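Side-chain contacts in ferric iron-binding protein HitA (Pseudomonas aeruginosa PAO1, PDB 6IWF), which binds ferric iron, probably in the periplasm for iron uptake, and has been implicated in the internalization of gallium: residues A[21-26]-A[245-250]; A[120-125]-A[160-165]; A[149-154]-A[295-300]; A[249-254]-A[268-273]. One frame throughout, in Å; residues are numbered along the deposited sequence.

Interaction 1. Residues A[21-26]-A[245-250]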
# COMPACT_ATOMS: atom_id res chain seq x y z
N LYS A 21 17.65 -6.39 -8.50
CA LYS A 21 18.70 -6.21 -9.50
C LYS A 21 19.71 -5.16 -9.04
O LYS A 21 20.92 -5.36 -9.13
CB LYS A 21 18.09 -5.81 -10.84
CG LYS A 21 19.09 -5.74 -12.00
CD LYS A 21 20.04 -6.94 -11.99
CE LYS A 21 20.52 -7.29 -13.40
NZ LYS A 21 21.83 -8.01 -13.39
N ALA A 22 19.21 -4.02 -8.53
CA ALA A 22 20.11 -2.96 -8.09
C ALA A 22 21.02 -3.42 -6.96
O ALA A 22 22.22 -3.13 -6.97
CB ALA A 22 19.30 -1.73 -7.66
N PHE A 23 20.48 -4.15 -5.98
CA PHE A 23 21.31 -4.66 -4.89
C PHE A 23 22.34 -5.66 -5.40
O PHE A 23 23.50 -5.62 -4.98
CB PHE A 23 20.43 -5.31 -3.82
CG PHE A 23 21.17 -5.73 -2.59
CD1 PHE A 23 21.57 -4.80 -1.65
CD2 PHE A 23 21.45 -7.08 -2.37
CE1 PHE A 23 22.23 -5.18 -0.51
CE2 PHE A 23 22.12 -7.47 -1.23
CZ PHE A 23 22.51 -6.53 -0.30
N GLN A 24 21.92 -6.55 -6.29
CA GLN A 24 22.80 -7.60 -6.82
C GLN A 24 23.96 -7.00 -7.62
O GLN A 24 25.10 -7.47 -7.53
CB GLN A 24 21.98 -8.55 -7.68
CG GLN A 24 22.72 -9.68 -8.37
CD GLN A 24 21.77 -10.70 -8.97
OE1 GLN A 24 21.01 -11.37 -8.25
NE2 GLN A 24 21.78 -10.82 -10.30
N ASP A 25 23.68 -5.95 -8.40
CA ASP A 25 24.74 -5.28 -9.15
C ASP A 25 25.70 -4.54 -8.22
O ASP A 25 26.91 -4.51 -8.47
CB ASP A 25 24.13 -4.33 -10.17
CG ASP A 25 23.27 -5.04 -11.20
OD1 ASP A 25 23.15 -6.28 -11.13
OD2 ASP A 25 22.72 -4.36 -12.09
N LYS A 26 25.18 -3.95 -7.14
CA LYS A 26 26.01 -3.14 -6.26
C LYS A 26 26.91 -3.99 -5.37
O LYS A 26 28.07 -3.63 -5.11
CB LYS A 26 25.12 -2.25 -5.39
CG LYS A 26 25.89 -1.31 -4.47
CD LYS A 26 25.84 0.11 -5.02
CE LYS A 26 26.98 0.97 -4.50
NZ LYS A 26 26.97 2.33 -5.12
N VAL A 245 17.92 -4.26 3.42
CA VAL A 245 16.86 -3.33 3.82
C VAL A 245 17.41 -1.90 3.87
O VAL A 245 16.75 -0.96 3.42
CB VAL A 245 16.22 -3.74 5.15
CG1 VAL A 245 15.25 -2.67 5.61
CG2 VAL A 245 15.46 -5.04 4.97
N ALA A 246 18.64 -1.74 4.35
CA ALA A 246 19.28 -0.43 4.32
C ALA A 246 19.40 0.09 2.89
O ALA A 246 19.19 1.28 2.63
CB ALA A 246 20.64 -0.49 5.00
N PHE A 247 19.72 -0.79 1.94
CA PHE A 247 19.87 -0.35 0.56
C PHE A 247 18.52 0.05 -0.04
O PHE A 247 18.47 0.94 -0.90
CB PHE A 247 20.54 -1.46 -0.27
CG PHE A 247 20.68 -1.13 -1.72
CD1 PHE A 247 21.71 -0.31 -2.16
CD2 PHE A 247 19.79 -1.64 -2.64
CE1 PHE A 247 21.83 -0.00 -3.50
CE2 PHE A 247 19.91 -1.34 -3.98
CZ PHE A 247 20.95 -0.52 -4.41
N MET A 248 17.42 -0.54 0.44
CA MET A 248 16.11 -0.13 -0.06
C MET A 248 15.83 1.34 0.25
O MET A 248 15.03 1.97 -0.45
CB MET A 248 15.02 -1.01 0.55
CG MET A 248 15.18 -2.49 0.24
SD MET A 248 13.84 -3.41 1.02
CE MET A 248 12.51 -3.02 -0.12
N LEU A 249 16.45 1.87 1.30
CA LEU A 249 16.27 3.25 1.74
C LEU A 249 17.46 4.13 1.39
O LEU A 249 17.51 5.29 1.83
CB LEU A 249 16.00 3.31 3.24
CG LEU A 249 14.59 2.84 3.55
CD1 LEU A 249 14.52 2.39 4.99
CD2 LEU A 249 13.59 3.96 3.27
N SER A 250 18.43 3.61 0.65
CA SER A 250 19.45 4.48 0.07
C SER A 250 18.85 5.30 -1.07
O SER A 250 17.79 4.98 -1.61
CB SER A 250 20.64 3.66 -0.43
OG SER A 250 20.29 2.88 -1.57

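Interaction 2. Residues A[120-125]-A[160-165]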
# COMPACT_ATOMS: atom_id res chain seq x y z
N LYS A 120 -18.28 14.76 -2.09
CA LYS A 120 -17.42 15.61 -1.27
C LYS A 120 -16.57 14.79 -0.30
O LYS A 120 -15.46 15.21 0.05
CB LYS A 120 -18.27 16.62 -0.48
CG LYS A 120 -19.29 17.44 -1.29
CD LYS A 120 -18.90 17.66 -2.75
CE LYS A 120 -17.82 18.72 -2.94
NZ LYS A 120 -17.61 19.00 -4.39
N SER A 121 -17.07 13.63 0.11
CA SER A 121 -16.39 12.77 1.08
C SER A 121 -16.52 11.33 0.62
O SER A 121 -17.50 10.97 -0.02
CB SER A 121 -17.03 12.91 2.48
OG SER A 121 -16.50 11.97 3.41
N LEU A 122 -15.53 10.50 0.98
CA LEU A 122 -15.71 9.05 0.89
C LEU A 122 -17.02 8.61 1.51
O LEU A 122 -17.68 7.68 1.03
CB LEU A 122 -14.55 8.35 1.60
CG LEU A 122 -14.58 6.82 1.56
CD1 LEU A 122 -14.17 6.38 0.16
CD2 LEU A 122 -13.60 6.27 2.58
N MET A 123 -17.41 9.27 2.60
CA MET A 123 -18.58 8.82 3.35
C MET A 123 -19.87 9.05 2.58
O MET A 123 -20.89 8.41 2.90
CB MET A 123 -18.61 9.53 4.70
CG MET A 123 -17.34 9.37 5.54
SD MET A 123 -16.90 7.62 5.82
CE MET A 123 -18.31 7.09 6.81
N ASP A 124 -19.86 9.92 1.56
CA ASP A 124 -21.06 10.17 0.77
C ASP A 124 -21.42 9.01 -0.15
O ASP A 124 -22.56 8.93 -0.59
CB ASP A 124 -20.88 11.45 -0.05
CG ASP A 124 -20.78 12.69 0.82
OD1 ASP A 124 -21.49 12.74 1.85
OD2 ASP A 124 -19.99 13.60 0.50
N LEU A 125 -20.48 8.09 -0.41
CA LEU A 125 -20.69 7.04 -1.41
C LEU A 125 -21.63 5.95 -0.94
O LEU A 125 -22.00 5.07 -1.73
CB LEU A 125 -19.33 6.44 -1.82
CG LEU A 125 -18.55 7.40 -2.71
CD1 LEU A 125 -17.18 6.82 -3.05
CD2 LEU A 125 -19.33 7.69 -4.00
N GLU A 160 -20.04 0.55 9.73
CA GLU A 160 -20.95 -0.52 9.30
C GLU A 160 -22.03 0.02 8.37
O GLU A 160 -22.35 -0.61 7.36
CB GLU A 160 -21.56 -1.18 10.53
CG GLU A 160 -22.42 -2.41 10.19
CD GLU A 160 -22.92 -3.12 11.42
OE1 GLU A 160 -22.13 -3.87 12.03
OE2 GLU A 160 -24.11 -2.94 11.78
N ASP A 161 -22.61 1.18 8.70
CA ASP A 161 -23.63 1.78 7.84
C ASP A 161 -23.05 2.14 6.48
O ASP A 161 -23.68 1.91 5.43
CB ASP A 161 -24.22 3.03 8.50
CG ASP A 161 -25.13 2.70 9.67
OD1 ASP A 161 -25.56 1.53 9.81
OD2 ASP A 161 -25.43 3.64 10.45
N TRP A 162 -21.84 2.71 6.49
CA TRP A 162 -21.18 3.10 5.24
C TRP A 162 -20.88 1.87 4.38
O TRP A 162 -21.20 1.84 3.19
CB TRP A 162 -19.91 3.89 5.57
CG TRP A 162 -19.02 4.16 4.40
CD1 TRP A 162 -19.18 5.13 3.44
CD2 TRP A 162 -17.81 3.47 4.09
NE1 TRP A 162 -18.13 5.06 2.54
CE2 TRP A 162 -17.28 4.06 2.92
CE3 TRP A 162 -17.12 2.41 4.68
CZ2 TRP A 162 -16.10 3.61 2.32
CZ3 TRP A 162 -15.94 1.97 4.09
CH2 TRP A 162 -15.44 2.57 2.92
N LEU A 163 -20.32 0.82 4.99
CA LEU A 163 -19.97 -0.36 4.21
C LEU A 163 -21.21 -1.10 3.74
O LEU A 163 -21.19 -1.70 2.66
CB LEU A 163 -19.06 -1.28 5.03
CG LEU A 163 -18.23 -2.26 4.21
CD1 LEU A 163 -17.34 -1.53 3.19
CD2 LEU A 163 -17.40 -3.18 5.12
N THR A 164 -22.30 -1.03 4.50
CA THR A 164 -23.57 -1.57 4.03
C THR A 164 -24.02 -0.85 2.76
O THR A 164 -24.44 -1.49 1.79
CB THR A 164 -24.63 -1.44 5.12
OG1 THR A 164 -24.27 -2.27 6.23
CG2 THR A 164 -26.00 -1.87 4.60
N GLY A 165 -23.92 0.48 2.75
CA GLY A 165 -24.23 1.22 1.54
C GLY A 165 -23.34 0.83 0.37
O GLY A 165 -23.81 0.70 -0.76

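Interaction 3. Residues A[149-154]-A[295-300]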
# COMPACT_ATOMS: atom_id res chain seq x y z
N ALA A 149 -9.54 2.64 8.53
CA ALA A 149 -9.51 4.09 8.73
C ALA A 149 -10.91 4.64 9.02
O ALA A 149 -11.06 5.51 9.89
CB ALA A 149 -8.91 4.78 7.51
N VAL A 150 -11.93 4.15 8.32
CA VAL A 150 -13.28 4.65 8.60
C VAL A 150 -13.70 4.26 10.02
O VAL A 150 -14.28 5.07 10.75
CB VAL A 150 -14.28 4.15 7.54
CG1 VAL A 150 -15.72 4.59 7.89
CG2 VAL A 150 -13.92 4.69 6.15
N ILE A 151 -13.40 3.03 10.44
CA ILE A 151 -13.73 2.63 11.82
C ILE A 151 -13.05 3.55 12.81
O ILE A 151 -13.66 4.01 13.79
CB ILE A 151 -13.34 1.17 12.07
CG1 ILE A 151 -14.22 0.25 11.24
CG2 ILE A 151 -13.49 0.84 13.57
CD1 ILE A 151 -13.75 -1.20 11.25
N LYS A 152 -11.77 3.84 12.58
CA LYS A 152 -10.98 4.62 13.52
C LYS A 152 -11.44 6.07 13.58
O LYS A 152 -11.48 6.68 14.66
CB LYS A 152 -9.50 4.53 13.13
CG LYS A 152 -8.69 3.59 13.98
CD LYS A 152 -8.38 4.24 15.31
CE LYS A 152 -7.08 3.72 15.88
NZ LYS A 152 -6.54 4.64 16.92
N LEU A 153 -11.81 6.65 12.43
CA LEU A 153 -12.17 8.06 12.36
C LEU A 153 -13.63 8.31 12.67
O LEU A 153 -13.96 9.36 13.25
CB LEU A 153 -11.85 8.61 10.96
CG LEU A 153 -10.36 8.55 10.60
CD1 LEU A 153 -10.17 8.78 9.10
CD2 LEU A 153 -9.55 9.56 11.42
N LYS A 154 -14.52 7.38 12.30
CA LYS A 154 -15.95 7.61 12.40
C LYS A 154 -16.65 6.66 13.36
O LYS A 154 -17.80 6.94 13.74
CB LYS A 154 -16.59 7.49 11.00
CG LYS A 154 -15.96 8.38 9.97
CD LYS A 154 -16.24 9.85 10.28
CE LYS A 154 -15.74 10.75 9.15
NZ LYS A 154 -15.84 12.20 9.51
N ALA A 295 -5.61 -4.22 11.28
CA ALA A 295 -6.91 -4.01 10.65
C ALA A 295 -7.87 -5.17 10.94
O ALA A 295 -8.68 -5.55 10.09
CB ALA A 295 -6.78 -3.80 9.13
N SER A 296 -7.79 -5.73 12.16
CA SER A 296 -8.60 -6.91 12.48
C SER A 296 -10.09 -6.59 12.55
O SER A 296 -10.92 -7.38 12.08
CB SER A 296 -8.12 -7.50 13.81
OG SER A 296 -6.81 -8.02 13.67
N GLU A 297 -10.45 -5.45 13.14
CA GLU A 297 -11.86 -5.08 13.21
C GLU A 297 -12.41 -4.82 11.81
O GLU A 297 -13.55 -5.19 11.51
CB GLU A 297 -12.02 -3.85 14.10
CG GLU A 297 -13.42 -3.62 14.67
CD GLU A 297 -13.44 -2.49 15.70
OE1 GLU A 297 -14.53 -1.99 16.02
OE2 GLU A 297 -12.35 -2.11 16.20
N ALA A 298 -11.61 -4.19 10.95
CA ALA A 298 -12.02 -3.97 9.57
C ALA A 298 -12.29 -5.29 8.85
O ALA A 298 -13.27 -5.42 8.11
CB ALA A 298 -10.96 -3.16 8.82
N LEU A 299 -11.42 -6.29 9.06
CA LEU A 299 -11.62 -7.57 8.38
C LEU A 299 -12.92 -8.22 8.84
O LEU A 299 -13.69 -8.73 8.01
CB LEU A 299 -10.43 -8.50 8.64
CG LEU A 299 -10.36 -9.74 7.76
CD1 LEU A 299 -10.51 -9.39 6.27
CD2 LEU A 299 -9.04 -10.46 8.02
N SER A 300 -13.20 -8.17 10.14
CA SER A 300 -14.44 -8.76 10.65
C SER A 300 -15.66 -8.05 10.08
O SER A 300 -16.67 -8.70 9.78
CB SER A 300 -14.47 -8.68 12.18
OG SER A 300 -13.54 -9.58 12.73

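Interaction 4. Residues A[249-254]-A[268-273]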
# COMPACT_ATOMS: atom_id res chain seq x y z
N LEU A 249 16.45 1.87 1.30
CA LEU A 249 16.27 3.25 1.74
C LEU A 249 17.46 4.13 1.39
O LEU A 249 17.51 5.29 1.83
CB LEU A 249 16.00 3.31 3.24
CG LEU A 249 14.59 2.84 3.55
CD1 LEU A 249 14.52 2.39 4.99
CD2 LEU A 249 13.59 3.96 3.27
N SER A 250 18.43 3.61 0.65
CA SER A 250 19.45 4.48 0.07
C SER A 250 18.85 5.30 -1.07
O SER A 250 17.79 4.98 -1.61
CB SER A 250 20.64 3.66 -0.43
OG SER A 250 20.29 2.88 -1.57
N GLU A 251 19.55 6.37 -1.45
CA GLU A 251 19.12 7.15 -2.60
C GLU A 251 18.99 6.27 -3.84
O GLU A 251 18.01 6.38 -4.59
CB GLU A 251 20.09 8.31 -2.85
CG GLU A 251 19.40 9.59 -3.30
CD GLU A 251 20.31 10.49 -4.11
OE1 GLU A 251 19.91 10.88 -5.23
OE2 GLU A 251 21.42 10.81 -3.63
N GLU A 252 19.96 5.39 -4.08
CA GLU A 252 19.91 4.53 -5.25
C GLU A 252 18.77 3.53 -5.17
O GLU A 252 18.09 3.27 -6.17
CB GLU A 252 21.25 3.81 -5.41
CG GLU A 252 21.30 2.83 -6.56
CD GLU A 252 22.61 2.05 -6.60
OE1 GLU A 252 23.52 2.38 -5.81
OE2 GLU A 252 22.72 1.12 -7.42
N GLY A 253 18.55 2.94 -4.00
CA GLY A 253 17.47 1.96 -3.86
C GLY A 253 16.10 2.60 -4.00
O GLY A 253 15.24 2.09 -4.72
N GLN A 254 15.88 3.72 -3.33
CA GLN A 254 14.61 4.43 -3.47
C GLN A 254 14.34 4.78 -4.93
O GLN A 254 13.21 4.66 -5.41
CB GLN A 254 14.60 5.68 -2.60
CG GLN A 254 14.65 5.38 -1.11
CD GLN A 254 13.28 5.19 -0.52
OE1 GLN A 254 12.59 6.16 -0.20
NE2 GLN A 254 12.86 3.93 -0.36
N LYS A 268 14.16 10.09 4.36
CA LYS A 268 14.08 11.50 4.72
C LYS A 268 14.88 12.34 3.74
O LYS A 268 15.97 11.96 3.31
CB LYS A 268 14.61 11.71 6.13
CG LYS A 268 13.66 11.26 7.22
CD LYS A 268 14.04 11.85 8.56
CE LYS A 268 14.91 10.89 9.35
NZ LYS A 268 14.56 10.91 10.80
N GLY A 269 14.31 13.49 3.36
CA GLY A 269 14.96 14.43 2.47
C GLY A 269 14.85 14.11 1.00
O GLY A 269 15.39 14.85 0.17
N MET A 270 14.16 13.03 0.65
CA MET A 270 13.96 12.65 -0.73
C MET A 270 12.59 13.12 -1.21
O MET A 270 11.59 13.01 -0.49
CB MET A 270 14.08 11.14 -0.88
CG MET A 270 14.12 10.68 -2.31
SD MET A 270 15.14 9.22 -2.42
CE MET A 270 15.54 9.25 -4.16
N GLN A 271 12.55 13.67 -2.41
CA GLN A 271 11.30 14.14 -3.00
C GLN A 271 10.76 13.09 -3.95
O GLN A 271 11.52 12.32 -4.55
CB GLN A 271 11.49 15.47 -3.74
CG GLN A 271 12.23 16.54 -2.94
CD GLN A 271 11.39 17.12 -1.81
OE1 GLN A 271 10.35 17.73 -2.04
NE2 GLN A 271 11.85 16.92 -0.57
N ALA A 272 9.44 13.06 -4.08
CA ALA A 272 8.82 12.18 -5.05
C ALA A 272 8.95 12.76 -6.46
O ALA A 272 9.40 13.89 -6.67
CB ALA A 272 7.35 11.96 -4.69
N ASP A 273 8.55 11.94 -7.44
CA ASP A 273 8.29 12.39 -8.80
C ASP A 273 7.51 13.70 -8.75
O ASP A 273 6.45 13.75 -8.12
CB ASP A 273 7.50 11.33 -9.57
CG ASP A 273 7.34 11.66 -11.05
OD1 ASP A 273 7.23 12.84 -11.43
OD2 ASP A 273 7.29 10.70 -11.85

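Interaction 1. Residues A[21-26]-A[245-250]
Phe247 lays its ring against Ala22 and Phe23, and through it helix 238-248 packs on helix 13-27, two of the helices of this bacterial solute-binding protein fold. The two rings form an offset edge-to-face pair: the edge of Phe23 points at the face of Phe247, the planes are inclined at 61° and the centroids lie 5.7 Å apart. At the near end of the pair, Phe23 CD1 touches Phe247 CD2 at 3.8 Å, with Phe247 CB and CG at much the same distance, so the overlap falls on the root of the Phe247 ring. Both phenylalanines have CG anti to the backbone N (chi1 -174° in Phe23 and 178° in Phe247), which swings each ring out beside its own carbonyl carbon.

The outer edge of Phe247 has a different neighbour. Ala22 CB lies close to the plane of that ring, 3.8 Å from Phe247 CE2. The ring also approaches the helix backbone, Phe247 CE2 coming within 3.5 Å of Phe23 N. Lys26 lends only its aliphatic part, with CD 4.3 Å from Phe247 CE1. Beyond the pair, Phe244 makes a second edge-to-face contact with Phe23, and Ile19 touches Phe247. The carbonyl O of Phe247 accepts twice: from Ser250 N, and at 2.7 Å from Ser250 OG, which sits on a lone pair in the carbonyl plane.

Interaction 2. Residues A[120-125]-A[160-165]
Trp162 reaches from helix 156-169 to the 3-10 turn that begins at Leu122, tying the loop between strands 97-108 and 134-136 of the solute-binding protein fold to that helix. CB meets the methyl of Met123, with Trp162 CB and Met123 CE 3.8 Å apart; CG touches the same methyl. With CG anti to the backbone N (chi1 171°), the indole extends across the turn, bringing Trp162 CD1 to 3.7 Å from Met123 O. Over one face of the five-membered ring stands Met123 SD, 4.2 Å from its centroid and 13° off the normal, a Met-aromatic contact reached by a methionine chain bent at both chi2 and chi3. Next comes NE1, which donates to Leu122 O at 3.1 Å with an N-H...O angle of 146°. At the far rim, Trp162 CZ2 packs on Leu122 CG at 3.6 Å and on CD2 of the same leucine, while CH2 lies 4.1 Å from Leu122 CD2. Val150 of helix 141-154 also touches both Leu122 and Met123.

Leu122 O is gripped from opposite faces of its plane, by the indole and by Leu125 N. The one polar atom of the buried indole is thus paired with a carbonyl already engaged in the turn, which should help to fix the ring's rotation.

Interaction 3. Residues A[149-154]-A[295-300]
Ile151 and Ala298 supply the apolar half of this contact. The tip of the isoleucine, CD1, rests on the helix backbone more than on the alanine methyl: Ile151 CD1 is 3.7 Å from Ala298 CA and equally near Ala298 N, whereas Ala298 CB is 4.2 Å away. The two branches of Ile151 divide the work. CG1 stands anti to the carbonyl carbon (chi1 -68°) and carries CD1 to Ala298, while CG2 turns to the other neighbour, Glu297.

That second approach sets a methyl against a carboxylate. Ile151 CG2 lies 3.9 Å from Glu297 OE1 and 4.0 Å from Glu297 CD, with OE2 only slightly farther, so the methyl meets the whole head group and not one oxygen. Glu297 gets there with an extended chain that crosses Ile151 obliquely. No hydrogen bond spans the two segments.

In the solute-binding protein fold these contacts place the C-terminal helix 296-305 against helix 141-154. Ala298 also touches Leu144, Val147 and Ala148 of the latter, and Ile151 in turn packs on Gln156 and Ala159 of the following helix 156-169.

Backbone hydrogen bonds run within each segment. Ala295 occupies the N-cap position of the C-terminal helix, and its carbonyl O receives Leu299 N at 3.0 Å. On the other side, Leu153 N donates to Ala149 O at 2.9 Å, in the turn that carries Ile151.

Interaction 4. Residues A[249-254]-A[268-273]
Met270 reaches from an irregular stretch of chain to the first turn of helix 251-258, whose N-cap is Ser250, and its sulfur and methyl make the contact. The sulfur comes up against the root of Gln254: Met270 SD is 3.6 Å from Gln254 CB and 4.1 Å from Gln254 CG. The terminal methyl reaches back toward the start of the helix, with Met270 CE 3.8 Å from Glu251 O and 4.0 Å from Glu251 CG. The contact is therefore one of thioether with aliphatic carbon and a carbonyl oxygen; no hydrogen bond crosses it, and the methionine runs obliquely to both partners.

Torsions put these groups in place. Met270 has CG anti to the backbone N (chi1 -170°), which starts the chain toward the helix, and Gln254 bends at chi2 (-88°), which turns its amide aside from the sulfur that touches its CB. That amide is held elsewhere: Gln254 NE2 donates to Met248 O and Ile99 O, and OE1 accepts from Arg267 N. Pro265 of strand 264-265 touches both Gln254 and Met270.

Further out, the helix start is fixed by its cap. Gln254 N bonds to Ser250 O at 2.9 Å, and the side chain of Ser250 takes the amide two residues past Glu251: Gly253 N to Ser250 OG, 3.0 Å, with an N-H...O angle of 159°.

How the interactions relate
From the N terminus, helix 13-27 opens interaction 1, which closes a loop of 218 residues at helix 238-248. Interaction 2 lies wholly within that loop and joins 120-125 to helix 156-169. Interaction 3, tying helix 141-154 to helix 296-305, starts between the two segments of interaction 2 and ends near the C terminus, so it crosses both interaction 2 and interaction 1. Interaction 4 begins where interaction 1 ends, sharing Leu249 and Ser250, joins helix 251-258 to the loop after strand 264-265, and falls inside interaction 3's span. Two groups lie on opposite sides of the chain's centre: interactions 1 and 4, centres 12 Å apart, and interactions 2 and 3, centres 13 Å apart and meeting chiefly at Val150.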